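PDB 4XPX: bacteriohemerythrin from Methylococcus capsulatus, which binds oxygen reversibly at a site with two iron atoms and may store it or deliver it to oxygen-requiring enzymes. Local coordinates for residues Q46-I51 with K93-E98; T63-Q66 with D72-A75. All blocks are in the same frame, centred on the assembly; numbering follows the deposited sequence.

Both contacts join the same two neighbours of the hemerythrin four-helix bundle, helix 40-67 and helix 73-95, which run antiparallel as a hairpin. Contact 2 sits at the turn, where the chain leaves one helix and enters the other after only a few residues. Contact 1 ties the far ends, early in helix 40-67 and at the close of helix 73-95, so along the chain it brackets contact 2. Their centres are about 28 Å apart, on opposite sides of the chain's centre, and they do not touch. The two helices therefore touch near both ends, with the iron ligands His57, Glu61, His76 and His80 lying between the two contacts along the helices.

Contact 1: residues Q46-I51 with K93-E98; sequences QLDALI and KFHAGE
Asp48 and His95 reach for each other from opposite sides of the gap between two helices and meet in a His-carboxylate hydrogen bond. His95 NE2 gives its N-H to Asp48 OD1 at 2.7 Å, nearly straight at 174°. The acceptor lies in the imidazole plane and takes the hydrogen on its syn lone pair, while the carboxylate itself is turned 46° from the ring. Asp48 OD1 also accepts from Gln91 NE2, one turn before His95, so two donors on helix 73-95 grip the same oxygen.

Deeper between the helices the contact is apolar. Leu47 and Phe94 pass alongside one another, pointing opposite ways, and Leu47 CD2 reaches Phe94 CD2 at 4.0 Å, obliquely to the ring. With CG anti to the backbone N (chi1 174°), Phe94 sets the CG-CD2 side of its ring beside Leu47 CD2, the rest running on past it. Phe94 also has a cation-pi contact with Arg40; Val101 touches it and Leu47.

Helices 40-67 and 73-95 are adjacent, antiparallel members of the hemerythrin four-helix bundle, joined here at the end away from their connecting turn. The backbones stand well apart, with 9.6 Å between Leu47 CA and Phe94 CA.

Within 93-98, His95 lays one imidazole face against Phe94 CD2. Beyond it Gly97, with positive phi, closes the helix in a Schellman motif: Glu98 N bonds back to Lys93 O and Gly97 N to Phe94 O.

Contact 2: residues T63-Q66 with D72-A75; sequences TEMQ and DFAA
Gln66 lies over one face of the Phe73 ring and crosses it at a slant. Its CB sits almost above the ring centre, 3.7 Å from the centroid and 11° off the normal, which makes a CH-pi contact. From there the chain carries on extended beyond CG: CG passes by Phe73 CD2 and CE2, and CD goes on to the CE2-CZ end of the ring. The amide plane is tilted 31° from the ring, and Gln66 OE1 reaches 3.1 Å from Phe73 CZ, above the ring plane and just outside the rim. It is the first torsion of Gln66, with CG anti to the backbone N (chi1 -174°), that lays the glutamine chain over the aromatic ring.

Met65 adds a second apolar touch: its CB stands 3.8 Å from Phe73 CD1, approaching the ring obliquely. Here the backbones are close, with Met65 CA 5.9 Å from Phe73 CA, because the contact closes the short turn between helix 40-67 and helix 73-95 of the four-helix bundle. Phe73 opens the second helix, just after Asp72 at its N-cap position, and folds back onto the last turn of the first.

With Phe73 replaced by an alanine, the Gln66 chain is likely to lose the face it lies on, its amide would be less confined, and a gap would probably open beside Met65 CB.

Past CB, Met65 runs on toward the metal centre, bending at chi3. Its side chain comes about 3 Å from that of the iron ligand His76 and about 5 Å from a bound iron ion, while Tyr70 and Tyr124 also touch it.

Contact 1: residues Q46-I51 with K93-E98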
loop_
_atom_site.group_PDB
_atom_site.type_symbol
_atom_site.label_atom_id
_atom_site.label_comp_id
_atom_site.label_asym_id
_atom_site.label_seq_id
_atom_site.Cartn_x
_atom_site.Cartn_y
_atom_site.Cartn_z
ATOM N N GLN A 46 -10.380 -8.794 5.255
ATOM C CA GLN A 46 -9.418 -8.563 4.211
ATOM C C GLN A 46 -8.915 -7.109 4.276
ATOM O O GLN A 46 -7.684 -6.863 4.064
ATOM C CB GLN A 46 -9.981 -8.902 2.845
ATOM C CG GLN A 46 -8.925 -8.841 1.729
ATOM C CD GLN A 46 -7.834 -9.862 1.902
ATOM O OE1 GLN A 46 -8.077 -10.958 2.479
ATOM N NE2 GLN A 46 -6.648 -9.596 1.367
ATOM N N LEU A 47 -9.800 -6.156 4.602
ATOM C CA LEU A 47 -9.393 -4.783 4.771
ATOM C C LEU A 47 -8.312 -4.686 5.871
ATOM O O LEU A 47 -7.258 -4.026 5.702
ATOM C CB LEU A 47 -10.614 -3.949 5.194
ATOM C CG LEU A 47 -10.349 -2.491 5.530
ATOM C CD1 LEU A 47 -9.965 -1.715 4.317
ATOM C CD2 LEU A 47 -11.548 -1.884 6.291
ATOM N N ASP A 48 -8.617 -5.289 7.000
ATOM C CA ASP A 48 -7.674 -5.192 8.126
ATOM C C ASP A 48 -6.340 -5.862 7.794
ATOM O O ASP A 48 -5.287 -5.330 8.133
ATOM C CB ASP A 48 -8.274 -5.779 9.369
ATOM C CG ASP A 48 -9.429 -4.965 9.957
ATOM O OD1 ASP A 48 -9.653 -3.821 9.602
ATOM O OD2 ASP A 48 -10.171 -5.560 10.844
ATOM N N ALA A 49 -6.370 -6.997 7.149
ATOM C CA ALA A 49 -5.129 -7.688 6.764
ATOM C C ALA A 49 -4.296 -6.833 5.828
ATOM O O ALA A 49 -3.075 -6.734 5.960
ATOM C CB ALA A 49 -5.452 -9.058 6.143
ATOM N N LEU A 50 -4.949 -6.246 4.826
ATOM C CA LEU A 50 -4.261 -5.394 3.854
ATOM C C LEU A 50 -3.610 -4.205 4.570
ATOM O O LEU A 50 -2.421 -3.892 4.325
ATOM C CB LEU A 50 -5.259 -4.881 2.824
ATOM C CG LEU A 50 -4.701 -3.770 1.904
ATOM C CD1 LEU A 50 -3.593 -4.232 1.026
ATOM C CD2 LEU A 50 -5.883 -3.222 1.060
ATOM N N ILE A 51 -4.362 -3.502 5.402
ATOM C CA ILE A 51 -3.825 -2.292 6.014
ATOM C C ILE A 51 -2.682 -2.653 6.929
ATOM O O ILE A 51 -1.652 -1.952 6.985
ATOM C CB ILE A 51 -4.944 -1.525 6.732
ATOM C CG1 ILE A 51 -5.875 -0.890 5.680
ATOM C CG2 ILE A 51 -4.361 -0.467 7.650
ATOM C CD1 ILE A 51 -7.126 -0.324 6.174
ATOM N N LYS A 93 -14.283 4.225 10.654
ATOM C CA LYS A 93 -15.654 4.396 10.155
ATOM C C LYS A 93 -16.248 3.074 9.723
ATOM O O LYS A 93 -17.459 2.801 10.066
ATOM C CB LYS A 93 -15.738 5.428 9.031
ATOM C CG LYS A 93 -15.440 6.796 9.499
ATOM C CD LYS A 93 -15.161 7.668 8.307
ATOM C CE LYS A 93 -15.252 9.177 8.515
ATOM N NZ LYS A 93 -14.491 9.657 9.705
ATOM N N PHE A 94 -15.500 2.194 9.070
ATOM C CA PHE A 94 -16.025 0.923 8.636
ATOM C C PHE A 94 -16.417 0.069 9.875
ATOM O O PHE A 94 -17.513 -0.510 9.918
ATOM C CB PHE A 94 -14.982 0.194 7.787
ATOM C CG PHE A 94 -15.421 -1.196 7.440
ATOM C CD1 PHE A 94 -16.273 -1.450 6.384
ATOM C CD2 PHE A 94 -15.020 -2.272 8.206
ATOM C CE1 PHE A 94 -16.649 -2.717 6.099
ATOM C CE2 PHE A 94 -15.433 -3.565 7.958
ATOM C CZ PHE A 94 -16.266 -3.759 6.843
ATOM N N HIS A 95 -15.513 0.001 10.848
ATOM C CA HIS A 95 -15.765 -0.805 12.006
ATOM C C HIS A 95 -16.781 -0.197 12.922
ATOM O O HIS A 95 -17.376 -0.974 13.769
ATOM C CB HIS A 95 -14.497 -1.200 12.734
ATOM C CG HIS A 95 -13.623 -2.127 11.942
ATOM N ND1 HIS A 95 -14.040 -3.385 11.559
ATOM C CD2 HIS A 95 -12.328 -1.987 11.496
ATOM C CE1 HIS A 95 -13.010 -3.972 10.892
ATOM N NE2 HIS A 95 -11.976 -3.146 10.843
ATOM N N ALA A 96 -17.171 1.009 12.750
ATOM C CA ALA A 96 -18.310 1.649 13.462
ATOM C C ALA A 96 -19.578 1.475 12.705
ATOM O O ALA A 96 -20.652 1.876 13.198
ATOM C CB ALA A 96 -18.034 3.093 13.711
ATOM N N GLY A 97 -19.565 0.898 11.495
ATOM C CA GLY A 97 -20.766 0.807 10.684
ATOM C C GLY A 97 -21.133 2.085 10.027
ATOM O O GLY A 97 -22.288 2.166 9.469
ATOM N N GLU A 98 -20.258 3.094 9.993
ATOM C CA GLU A 98 -20.556 4.402 9.481
ATOM C C GLU A 98 -20.158 4.623 8.023
ATOM O O GLU A 98 -20.664 5.584 7.374
ATOM C CB GLU A 98 -19.844 5.479 10.295
ATOM C CG GLU A 98 -20.275 5.523 11.746
ATOM C CD GLU A 98 -19.292 6.337 12.602
ATOM O OE1 GLU A 98 -18.184 6.808 12.162
ATOM O OE2 GLU A 98 -19.537 6.457 13.828
#

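Contact 2: residues T63-Q66 with D72-A75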
loop_
_atom_site.group_PDB
_atom_site.type_symbol
_atom_site.label_atom_id
_atom_site.label_comp_id
_atom_site.label_asym_id
_atom_site.label_seq_id
_atom_site.Cartn_x
_atom_site.Cartn_y
_atom_site.Cartn_z
ATOM N N THR A 63 12.719 2.219 7.542
ATOM C CA THR A 63 13.899 1.806 8.288
ATOM C C THR A 63 15.071 1.769 7.374
ATOM O O THR A 63 16.204 2.276 7.760
ATOM C CB THR A 63 13.673 0.431 8.948
ATOM O OG1 THR A 63 12.577 0.498 9.874
ATOM C CG2 THR A 63 14.908 -0.054 9.657
ATOM N N GLU A 64 14.953 1.225 6.194
ATOM C CA GLU A 64 16.064 1.157 5.278
ATOM C C GLU A 64 16.467 2.519 4.779
ATOM O O GLU A 64 17.690 2.830 4.727
ATOM C CB GLU A 64 15.709 0.219 4.142
ATOM C CG GLU A 64 15.597 -1.242 4.460
ATOM C CD GLU A 64 16.739 -1.823 5.228
ATOM O OE1 GLU A 64 17.807 -1.679 4.659
ATOM O OE2 GLU A 64 16.601 -2.335 6.391
ATOM N N MET A 65 15.537 3.334 4.379
ATOM C CA MET A 65 15.854 4.674 3.952
ATOM C C MET A 65 16.586 5.459 5.032
ATOM O O MET A 65 17.614 6.147 4.736
ATOM C CB MET A 65 14.594 5.455 3.560
ATOM C CG MET A 65 14.015 5.039 2.211
ATOM S SD MET A 65 12.619 6.106 1.688
ATOM C CE MET A 65 11.258 5.503 2.757
ATOM N N GLN A 66 16.075 5.309 6.303
ATOM C CA GLN A 66 16.699 6.277 7.212
ATOM C C GLN A 66 18.082 5.776 7.611
ATOM O O GLN A 66 19.041 6.585 7.706
ATOM C CB GLN A 66 15.831 6.503 8.452
ATOM C CG GLN A 66 16.338 7.599 9.376
ATOM C CD GLN A 66 15.370 7.910 10.497
ATOM O OE1 GLN A 66 14.264 7.369 10.541
ATOM N NE2 GLN A 66 15.782 8.784 11.411
ATOM N N ASP A 72 15.731 11.664 0.415
ATOM C CA ASP A 72 14.351 12.102 0.416
ATOM C C ASP A 72 13.533 11.325 1.437
ATOM O O ASP A 72 12.282 11.243 1.285
ATOM C CB ASP A 72 13.751 12.109 -0.992
ATOM C CG ASP A 72 14.544 13.165 -1.881
ATOM O OD1 ASP A 72 14.687 14.297 -1.522
ATOM O OD2 ASP A 72 15.171 12.780 -2.927
ATOM N N PHE A 73 14.154 10.820 2.476
ATOM C CA PHE A 73 13.437 10.015 3.485
ATOM C C PHE A 73 12.283 10.724 4.126
ATOM O O PHE A 73 11.174 10.127 4.217
ATOM C CB PHE A 73 14.480 9.634 4.568
ATOM C CG PHE A 73 13.851 9.108 5.824
ATOM C CD1 PHE A 73 12.991 8.008 5.830
ATOM C CD2 PHE A 73 14.057 9.771 7.016
ATOM C CE1 PHE A 73 12.386 7.597 7.028
ATOM C CE2 PHE A 73 13.383 9.409 8.190
ATOM C CZ PHE A 73 12.545 8.236 8.175
ATOM N N ALA A 74 12.468 11.934 4.633
ATOM C CA ALA A 74 11.371 12.570 5.395
ATOM C C ALA A 74 10.207 12.870 4.504
ATOM O O ALA A 74 9.027 12.626 4.941
ATOM C CB ALA A 74 11.887 13.843 6.084
ATOM N N ALA A 75 10.423 13.295 3.303
ATOM C CA ALA A 75 9.262 13.586 2.382
ATOM C C ALA A 75 8.567 12.265 2.050
ATOM O O ALA A 75 7.325 12.199 1.985
ATOM C CB ALA A 75 9.743 14.276 1.104
#